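Local coordinates for protein WipB (Legionella pneumophila, PDB 5NNY) that acts as a translocated serine/threonine phosphatase effector that targets the host lysosomal nutrient-sensing machinery, here represented by its phosphatase domain, at residues F133-L147 with N175-K187. Residues are numbered along the deposited sequence; the frame is centred on the assembly and turned at random.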
ATOM      1  N   PHE A 133      -1.229  -8.414  -0.559  1.00 16.37           N
ATOM      2  CA  PHE A 133      -1.045  -8.334  -2.011  1.00 18.88           C
ATOM      3  C   PHE A 133       0.382  -8.723  -2.411  1.00 21.50           C
ATOM      4  O   PHE A 133       0.584  -9.471  -3.386  1.00 18.85           O
ATOM      5  CB  PHE A 133      -1.393  -6.923  -2.502  1.00 14.06           C
ATOM      6  CG  PHE A 133      -1.296  -6.753  -4.002  1.00 13.89           C
ATOM      7  CD1 PHE A 133      -2.225  -7.351  -4.835  1.00 16.49           C
ATOM      8  CD2 PHE A 133      -0.250  -6.032  -4.561  1.00 21.95           C
ATOM      9  CE1 PHE A 133      -2.147  -7.201  -6.221  1.00 23.30           C
ATOM     10  CE2 PHE A 133      -0.162  -5.852  -5.941  1.00 23.48           C
ATOM     11  CZ  PHE A 133      -1.113  -6.459  -6.774  1.00 19.70           C
ATOM     12  N   VAL A 134       1.372  -8.242  -1.652  1.00 19.04           N
ATOM     13  CA  VAL A 134       2.765  -8.602  -1.891  1.00 18.32           C
ATOM     14  C   VAL A 134       2.926 -10.119  -1.867  1.00 17.47           C
ATOM     15  O   VAL A 134       3.546 -10.719  -2.750  1.00 18.89           O
ATOM     16  CB  VAL A 134       3.670  -7.932  -0.839  1.00 32.35           C
ATOM     17  CG1 VAL A 134       5.056  -8.568  -0.878  1.00 25.21           C
ATOM     18  CG2 VAL A 134       3.723  -6.426  -1.066  1.00 32.33           C
ATOM     19  N   GLU A 135       2.418 -10.751  -0.814  1.00 16.25           N
ATOM     20  CA  GLU A 135       2.611 -12.184  -0.643  1.00 11.25           C
ATOM     21  C   GLU A 135       1.941 -12.959  -1.761  1.00 15.99           C
ATOM     22  O   GLU A 135       2.537 -13.875  -2.331  1.00 17.26           O
ATOM     23  CB  GLU A 135       2.065 -12.630   0.715  1.00 16.32           C
ATOM     24  CG  GLU A 135       2.493 -14.064   1.093  1.00 24.77           C
ATOM     25  CD  GLU A 135       1.793 -14.552   2.350  1.00 26.45           C
ATOM     26  OE1 GLU A 135       0.642 -15.039   2.231  1.00 28.40           O
ATOM     27  OE2 GLU A 135       2.387 -14.417   3.443  1.00 24.13           O
ATOM     28  N   ALA A 136       0.695 -12.600  -2.078  1.00 17.92           N
ATOM     29  CA  ALA A 136      -0.019 -13.222  -3.185  1.00 15.99           C
ATOM     30  C   ALA A 136       0.784 -13.150  -4.471  1.00 16.58           C
ATOM     31  O   ALA A 136       0.894 -14.142  -5.202  1.00 19.94           O
ATOM     32  CB  ALA A 136      -1.374 -12.543  -3.373  1.00 19.10           C
ATOM     33  N   CYS A 137       1.357 -11.987  -4.770  1.00 17.38           N
ATOM     34  CA  CYS A 137       2.095 -11.839  -6.017  1.00 16.67           C
ATOM     35  C   CYS A 137       3.419 -12.579  -5.973  1.00 19.29           C
ATOM     36  O   CYS A 137       3.807 -13.218  -6.960  1.00 19.13           O
ATOM     37  CB  CYS A 137       2.325 -10.356  -6.322  1.00 14.75           C
ATOM     38  SG  CYS A 137       0.816  -9.485  -6.782  1.00 20.63           S
ATOM     39  N   GLU A 138       4.127 -12.511  -4.838  1.00 15.99           N
ATOM     40  CA  GLU A 138       5.419 -13.185  -4.729  1.00 14.81           C
ATOM     41  C   GLU A 138       5.292 -14.707  -4.778  1.00 16.41           C
ATOM     42  O   GLU A 138       6.214 -15.392  -5.239  1.00 21.41           O
ATOM     43  CB  GLU A 138       6.120 -12.783  -3.428  1.00 20.65           C
ATOM     44  CG  GLU A 138       6.640 -11.362  -3.381  1.00 16.15           C
ATOM     45  CD  GLU A 138       7.500 -11.132  -2.157  1.00 21.98           C
ATOM     46  OE1 GLU A 138       7.372 -11.918  -1.183  1.00 22.41           O
ATOM     47  OE2 GLU A 138       8.308 -10.192  -2.180  1.00 19.46           O
ATOM     48  N   LEU A 139       4.184 -15.262  -4.285  1.00 19.85           N
ATOM     49  CA  LEU A 139       4.009 -16.711  -4.257  1.00 22.67           C
ATOM     50  C   LEU A 139       3.124 -17.217  -5.389  1.00 23.20           C
ATOM     51  O   LEU A 139       2.609 -18.339  -5.314  1.00 22.52           O
ATOM     52  CB  LEU A 139       3.449 -17.160  -2.897  1.00 17.11           C
ATOM     53  CG  LEU A 139       4.338 -16.807  -1.698  1.00 19.92           C
ATOM     54  CD1 LEU A 139       3.777 -17.384  -0.407  1.00 21.38           C
ATOM     55  CD2 LEU A 139       5.771 -17.272  -1.921  1.00 20.14           C
ATOM     56  N   PHE A 140       2.964 -16.421  -6.443  1.00 20.81           N
ATOM     57  CA  PHE A 140       2.079 -16.785  -7.546  1.00 24.40           C
ATOM     58  C   PHE A 140       2.418 -18.171  -8.099  1.00 20.64           C
ATOM     59  O   PHE A 140       1.544 -19.041  -8.232  1.00 21.59           O
ATOM     60  CB  PHE A 140       2.183 -15.710  -8.629  1.00 20.19           C
ATOM     61  CG  PHE A 140       1.336 -15.975  -9.841  1.00 18.10           C
ATOM     62  CD1 PHE A 140      -0.035 -15.775  -9.807  1.00 21.54           C
ATOM     63  CD2 PHE A 140       1.932 -16.360 -11.043  1.00 21.21           C
ATOM     64  CE1 PHE A 140      -0.811 -15.993 -10.957  1.00 17.79           C
ATOM     65  CE2 PHE A 140       1.175 -16.570 -12.179  1.00 24.70           C
ATOM     66  CZ  PHE A 140      -0.196 -16.392 -12.140  1.00 24.05           C
ATOM     67  N   LYS A 141       3.698 -18.409  -8.389  1.00 17.03           N
ATOM     68  CA  LYS A 141       4.090 -19.692  -8.973  1.00 26.66           C
ATOM     69  C   LYS A 141       3.973 -20.823  -7.960  1.00 30.27           C
ATOM     70  O   LYS A 141       3.500 -21.914  -8.291  1.00 28.57           O
ATOM     71  CB  LYS A 141       5.518 -19.620  -9.507  1.00 31.34           C
ATOM     72  CG  LYS A 141       5.626 -19.497 -11.015  1.00 45.87           C
ATOM     73  CD  LYS A 141       7.079 -19.570 -11.486  1.00 51.52           C
ATOM     74  CE  LYS A 141       7.526 -21.010 -11.730  1.00 55.19           C
ATOM     75  NZ  LYS A 141       8.962 -21.075 -12.149  1.00 58.75           N
ATOM     76  N   GLU A 142       4.442 -20.586  -6.733  1.00 22.79           N
ATOM     77  CA  GLU A 142       4.286 -21.550  -5.646  1.00 21.23           C
ATOM     78  C   GLU A 142       2.848 -22.020  -5.520  1.00 29.67           C
ATOM     79  O   GLU A 142       2.595 -23.203  -5.266  1.00 33.02           O
ATOM     80  CB  GLU A 142       4.714 -20.920  -4.319  1.00 26.68           C
ATOM     81  CG  GLU A 142       6.062 -21.319  -3.782  1.00 45.12           C
ATOM     82  CD  GLU A 142       6.000 -21.536  -2.280  1.00 49.45           C
ATOM     83  OE1 GLU A 142       4.866 -21.609  -1.751  1.00 52.02           O
ATOM     84  OE2 GLU A 142       7.065 -21.635  -1.632  1.00 55.09           O
ATOM     85  N   ASN A 143       1.888 -21.103  -5.651  1.00 23.26           N
ATOM     86  CA  ASN A 143       0.481 -21.434  -5.466  1.00 25.18           C
ATOM     87  C   ASN A 143      -0.184 -21.915  -6.746  1.00 22.27           C
ATOM     88  O   ASN A 143      -1.420 -21.921  -6.826  1.00 34.42           O
ATOM     89  CB  ASN A 143      -0.256 -20.233  -4.868  1.00 29.44           C
ATOM     90  CG  ASN A 143       0.180 -19.949  -3.440  1.00 38.37           C
ATOM     91  OD1 ASN A 143       0.419 -20.874  -2.660  1.00 42.17           O
ATOM     92  ND2 ASN A 143       0.306 -18.666  -3.093  1.00 29.50           N
ATOM     93  N   GLY A 144       0.610 -22.313  -7.739  1.00 25.48           N
ATOM     94  CA  GLY A 144       0.098 -22.910  -8.957  1.00 33.49           C
ATOM     95  C   GLY A 144      -0.430 -21.887  -9.936  1.00 35.72           C
ATOM     96  O   GLY A 144      -1.404 -22.163 -10.646  1.00 34.38           O
ATOM     97  N   ASN A 145       0.184 -20.698  -9.986  1.00 22.74           N
ATOM     98  CA  ASN A 145      -0.245 -19.623 -10.886  1.00 25.45           C
ATOM     99  C   ASN A 145      -1.645 -19.136 -10.524  1.00 22.80           C
ATOM    100  O   ASN A 145      -2.567 -19.104 -11.350  1.00 20.38           O
ATOM    101  CB  ASN A 145      -0.154 -20.059 -12.347  1.00 34.39           C
ATOM    102  CG  ASN A 145       1.275 -20.069 -12.856  1.00 42.95           C
ATOM    103  OD1 ASN A 145       2.206 -20.480 -12.160  1.00 31.27           O
ATOM    104  ND2 ASN A 145       1.454 -19.600 -14.084  1.00 51.09           N
ATOM    105  N   LYS A 146      -1.785 -18.752  -9.257  1.00 24.14           N
ATOM    106  CA  LYS A 146      -2.982 -18.136  -8.717  1.00 17.10           C
ATOM    107  C   LYS A 146      -2.547 -17.156  -7.642  1.00 16.60           C
ATOM    108  O   LYS A 146      -1.549 -17.386  -6.957  1.00 20.54           O
ATOM    109  CB  LYS A 146      -3.928 -19.185  -8.130  1.00 19.12           C
ATOM    110  CG  LYS A 146      -5.387 -18.782  -8.062  1.00 27.84           C
ATOM    111  CD  LYS A 146      -6.217 -19.985  -7.573  1.00 40.64           C
ATOM    112  CE  LYS A 146      -7.721 -19.705  -7.511  1.00 51.54           C
ATOM    113  NZ  LYS A 146      -8.126 -19.061  -6.227  1.00 53.65           N
ATOM    114  N   LEU A 147      -3.288 -16.060  -7.513  1.00 19.20           N
ATOM    115  CA  LEU A 147      -3.038 -15.069  -6.462  1.00 17.58           C
ATOM    116  C   LEU A 147      -3.878 -15.457  -5.256  1.00 19.20           C
ATOM    117  O   LEU A 147      -5.104 -15.334  -5.293  1.00 21.70           O
ATOM    118  CB  LEU A 147      -3.394 -13.661  -6.943  1.00 16.26           C
ATOM    119  CG  LEU A 147      -2.630 -13.123  -8.148  1.00 20.89           C
ATOM    120  CD1 LEU A 147      -3.276 -11.838  -8.663  1.00 24.03           C
ATOM    121  CD2 LEU A 147      -1.177 -12.874  -7.775  1.00 16.98           C
ATOM    122  N   ASN A 175      -4.071 -12.405 -14.695  1.00 24.08           N
ATOM    123  CA  ASN A 175      -2.947 -12.438 -13.761  1.00 21.90           C
ATOM    124  C   ASN A 175      -1.761 -11.652 -14.294  1.00 24.84           C
ATOM    125  O   ASN A 175      -1.083 -10.952 -13.535  1.00 23.13           O
ATOM    126  CB  ASN A 175      -2.506 -13.874 -13.468  1.00 24.72           C
ATOM    127  CG  ASN A 175      -3.480 -14.620 -12.592  1.00 25.78           C
ATOM    128  OD1 ASN A 175      -3.911 -14.129 -11.539  1.00 23.45           O
ATOM    129  ND2 ASN A 175      -3.831 -15.820 -13.016  1.00 20.64           N
ATOM    130  N   GLU A 176      -1.476 -11.760 -15.594  1.00 26.10           N
ATOM    131  CA  GLU A 176      -0.272 -11.111 -16.113  1.00 25.58           C
ATOM    132  C   GLU A 176      -0.341  -9.592 -15.958  1.00 20.74           C
ATOM    133  O   GLU A 176       0.664  -8.956 -15.623  1.00 24.49           O
ATOM    134  CB  GLU A 176      -0.006 -11.484 -17.583  1.00 28.96           C
ATOM    135  CG  GLU A 176       0.021 -13.004 -17.976  1.00 50.24           C
ATOM    136  CD  GLU A 176       0.744 -13.993 -17.013  1.00 59.27           C
ATOM    137  OE1 GLU A 176       0.710 -15.212 -17.307  1.00 63.04           O
ATOM    138  OE2 GLU A 176       1.341 -13.592 -15.989  1.00 62.64           O
ATOM    139  N   GLU A 177      -1.507  -8.988 -16.197  1.00 18.99           N
ATOM    140  CA  GLU A 177      -1.627  -7.544 -15.996  1.00 22.03           C
ATOM    141  C   GLU A 177      -1.377  -7.175 -14.539  1.00 20.86           C
ATOM    142  O   GLU A 177      -0.614  -6.251 -14.242  1.00 22.07           O
ATOM    143  CB  GLU A 177      -3.009  -7.045 -16.431  1.00 29.54           C
ATOM    144  CG  GLU A 177      -3.259  -5.596 -16.047  1.00 37.26           C
ATOM    145  CD  GLU A 177      -4.328  -4.899 -16.888  1.00 41.21           C
ATOM    146  OE1 GLU A 177      -5.410  -5.493 -17.136  1.00 29.55           O
ATOM    147  OE2 GLU A 177      -4.067  -3.742 -17.302  1.00 40.71           O
ATOM    148  N   VAL A 178      -2.012  -7.899 -13.614  1.00 17.03           N
ATOM    149  CA  VAL A 178      -1.858  -7.593 -12.194  1.00 18.93           C
ATOM    150  C   VAL A 178      -0.400  -7.749 -11.785  1.00 17.58           C
ATOM    151  O   VAL A 178       0.172  -6.884 -11.105  1.00 17.87           O
ATOM    152  CB  VAL A 178      -2.779  -8.495 -11.349  1.00 18.54           C
ATOM    153  CG1 VAL A 178      -2.534  -8.254  -9.851  1.00 15.18           C
ATOM    154  CG2 VAL A 178      -4.224  -8.232 -11.701  1.00 18.74           C
ATOM    155  N   LEU A 179       0.216  -8.870 -12.189  1.00 19.18           N
ATOM    156  CA  LEU A 179       1.609  -9.125 -11.839  1.00 18.99           C
ATOM    157  C   LEU A 179       2.541  -8.099 -12.474  1.00 17.60           C
ATOM    158  O   LEU A 179       3.512  -7.669 -11.842  1.00 21.42           O
ATOM    159  CB  LEU A 179       2.011 -10.545 -12.243  1.00 22.00           C
ATOM    160  CG  LEU A 179       1.393 -11.660 -11.395  1.00 18.11           C
ATOM    161  CD1 LEU A 179       1.525 -13.029 -12.090  1.00 22.43           C
ATOM    162  CD2 LEU A 179       2.018 -11.656  -9.980  1.00 22.74           C
ATOM    163  N   ASN A 180       2.275  -7.686 -13.712  1.00 19.71           N
ATOM    164  CA  ASN A 180       3.129  -6.654 -14.297  1.00 23.76           C
ATOM    165  C   ASN A 180       3.079  -5.375 -13.472  1.00 23.30           C
ATOM    166  O   ASN A 180       4.115  -4.760 -13.203  1.00 25.59           O
ATOM    167  CB  ASN A 180       2.743  -6.358 -15.746  1.00 28.25           C
ATOM    168  CG  ASN A 180       3.540  -5.190 -16.319  1.00 32.75           C
ATOM    169  OD1 ASN A 180       4.666  -5.358 -16.783  1.00 43.31           O
ATOM    170  ND2 ASN A 180       2.968  -3.999 -16.258  1.00 39.94           N
ATOM    171  N   ILE A 181       1.879  -4.952 -13.063  1.00 20.21           N
ATOM    172  CA  ILE A 181       1.773  -3.739 -12.257  1.00 17.73           C
ATOM    173  C   ILE A 181       2.472  -3.939 -10.915  1.00 16.20           C
ATOM    174  O   ILE A 181       3.163  -3.046 -10.417  1.00 20.25           O
ATOM    175  CB  ILE A 181       0.293  -3.336 -12.089  1.00 17.96           C
ATOM    176  CG1 ILE A 181      -0.327  -3.010 -13.450  1.00 20.50           C
ATOM    177  CG2 ILE A 181       0.138  -2.116 -11.162  1.00 19.38           C
ATOM    178  CD1 ILE A 181      -1.792  -2.637 -13.376  1.00 21.21           C
ATOM    179  N   TYR A 182       2.328  -5.129 -10.326  1.00 16.33           N
ATOM    180  CA  TYR A 182       3.019  -5.427  -9.079  1.00 21.26           C
ATOM    181  C   TYR A 182       4.520  -5.204  -9.206  1.00 22.97           C
ATOM    182  O   TYR A 182       5.125  -4.482  -8.406  1.00 21.32           O
ATOM    183  CB  TYR A 182       2.767  -6.868  -8.625  1.00 16.71           C
ATOM    184  CG  TYR A 182       3.641  -7.128  -7.402  1.00 18.61           C
ATOM    185  CD1 TYR A 182       3.360  -6.502  -6.198  1.00 18.12           C
ATOM    186  CD2 TYR A 182       4.779  -7.924  -7.482  1.00 21.14           C
ATOM    187  CE1 TYR A 182       4.170  -6.685  -5.084  1.00 23.38           C
ATOM    188  CE2 TYR A 182       5.590  -8.120  -6.376  1.00 18.74           C
ATOM    189  CZ  TYR A 182       5.280  -7.491  -5.184  1.00 23.10           C
ATOM    190  OH  TYR A 182       6.080  -7.682  -4.088  1.00 22.82           O
ATOM    191  N   HIS A 183       5.138  -5.843 -10.191  1.00 22.95           N
ATOM    192  CA  HIS A 183       6.590  -5.810 -10.337  1.00 18.02           C
ATOM    193  C   HIS A 183       7.085  -4.484 -10.917  1.00 17.73           C
ATOM    194  O   HIS A 183       8.132  -3.972 -10.499  1.00 21.93           O
ATOM    195  CB  HIS A 183       7.039  -6.980 -11.228  1.00 19.02           C
ATOM    196  CG  HIS A 183       6.888  -8.327 -10.584  1.00 24.12           C
ATOM    197  ND1 HIS A 183       7.734  -8.778  -9.595  1.00 29.38           N
ATOM    198  CD2 HIS A 183       5.993  -9.323 -10.795  1.00 27.24           C
ATOM    199  CE1 HIS A 183       7.364  -9.990  -9.218  1.00 23.71           C
ATOM    200  NE2 HIS A 183       6.313 -10.346  -9.934  1.00 32.07           N
ATOM    201  N   GLN A 184       6.362  -3.923 -11.888  1.00 20.76           N
ATOM    202  CA  GLN A 184       6.854  -2.734 -12.589  1.00 29.35           C
ATOM    203  C   GLN A 184       6.540  -1.442 -11.850  1.00 28.20           C
ATOM    204  O   GLN A 184       7.230  -0.434 -12.034  1.00 26.80           O
ATOM    205  CB  GLN A 184       6.250  -2.671 -13.993  1.00 28.64           C
ATOM    206  CG  GLN A 184       6.734  -3.775 -14.880  1.00 33.03           C
ATOM    207  CD  GLN A 184       8.217  -3.658 -15.152  1.00 53.72           C
ATOM    208  OE1 GLN A 184       8.731  -2.561 -15.398  1.00 62.40           O
ATOM    209  NE2 GLN A 184       8.920  -4.783 -15.093  1.00 54.92           N
ATOM    210  N   VAL A 185       5.500  -1.446 -11.035  1.00 21.33           N
ATOM    211  CA  VAL A 185       4.963  -0.227 -10.452  1.00 16.57           C
ATOM    212  C   VAL A 185       4.941  -0.317  -8.936  1.00 22.70           C
ATOM    213  O   VAL A 185       5.580   0.480  -8.241  1.00 25.52           O
ATOM    214  CB  VAL A 185       3.549   0.060 -10.994  1.00 20.55           C
ATOM    215  CG1 VAL A 185       2.971   1.303 -10.321  1.00 26.65           C
ATOM    216  CG2 VAL A 185       3.606   0.237 -12.516  1.00 22.04           C
ATOM    217  N   TYR A 186       4.200  -1.288  -8.413  1.00 16.34           N
ATOM    218  CA  TYR A 186       3.874  -1.266  -6.990  1.00 19.60           C
ATOM    219  C   TYR A 186       5.102  -1.485  -6.111  1.00 24.13           C
ATOM    220  O   TYR A 186       5.376  -0.691  -5.192  1.00 22.90           O
ATOM    221  CB  TYR A 186       2.799  -2.316  -6.689  1.00 19.15           C
ATOM    222  CG  TYR A 186       2.349  -2.297  -5.239  1.00 21.84           C
ATOM    223  CD1 TYR A 186       1.358  -1.404  -4.813  1.00 15.94           C
ATOM    224  CD2 TYR A 186       2.886  -3.192  -4.304  1.00 20.73           C
ATOM    225  CE1 TYR A 186       0.925  -1.382  -3.490  1.00 20.98           C
ATOM    226  CE2 TYR A 186       2.463  -3.170  -2.972  1.00 23.11           C
ATOM    227  CZ  TYR A 186       1.483  -2.272  -2.572  1.00 19.27           C
ATOM    228  OH  TYR A 186       1.041  -2.266  -1.259  1.00 20.03           O
ATOM    229  N   LYS A 187       5.847  -2.564  -6.356  1.00 23.16           N
ATOM    230  CA  LYS A 187       6.840  -2.987  -5.367  1.00 24.39           C
ATOM    231  C   LYS A 187       8.023  -2.031  -5.289  1.00 21.87           C
ATOM    232  O   LYS A 187       8.645  -1.911  -4.230  1.00 24.92           O
ATOM    233  CB  LYS A 187       7.333  -4.415  -5.653  1.00 22.77           C
ATOM    234  CG  LYS A 187       8.240  -4.565  -6.883  1.00 22.17           C
ATOM    235  CD  LYS A 187       8.759  -5.992  -6.992  1.00 27.08           C
ATOM    236  CE  LYS A 187       9.784  -6.155  -8.123  1.00 24.71           C
ATOM    237  NZ  LYS A 187      10.056  -7.604  -8.317  1.00 21.25           N
TER
HETATM  238  O   HOH W   1       5.779 -13.104  -8.793  1.00 32.45           O
HETATM  239  O   HOH W   2       8.472  -8.694  -4.401  1.00 21.85           O
HETATM  240  O   HOH W   3      -5.441 -18.004 -11.857  1.00 35.42           O
HETATM  241  O   HOH W   4      -5.151 -15.367  -9.529  1.00 21.95           O
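Tyr-182 enters as a knob among Phe-133, Val-134, Cys-137 and Glu-138, joining helices 128-138 and 175-186 of the calcineurin-like phosphoesterase fold; segments 133-138 and 175-186 cross at -116°. Tyr-182 swings its ring away from its own backbone N, across to helix 128-138, and lays one face on Cys-137, whose CB stands 3.7 Å from the ring centroid, a CH-pi contact. The Cys-137 sulfur meets the same ring obliquely. Phe-133 and Tyr-182 run antiparallel alongside one another, Phe-133 CE2 3.6 Å from Tyr-182 CD1, and Phe-133 turns its edge to the face of Tyr-186, planes at 80°, in a T-shaped pair that completes an aromatic cluster. Tyr-186 OH is hydrogen-bonded to Glu-97, beyond the contact.

Past the helix end, Phe-140 is sandwiched: Leu-179 CD1 lies 3.5 Å from its ring centroid over one face, and Asn-145 CA covers the opposite face. The Asn-175 amide, tilted 65° to that ring, reaches Leu-147 N through a water bound 2.7 Å from its OD1. Glu-138, whose OE1 hydrogen-bonds to His-257, accepts from a second water at OE2; this water in turn accepts from the phenol, its oxygen lying in the ring plane 2.6 Å from Tyr-182 OH.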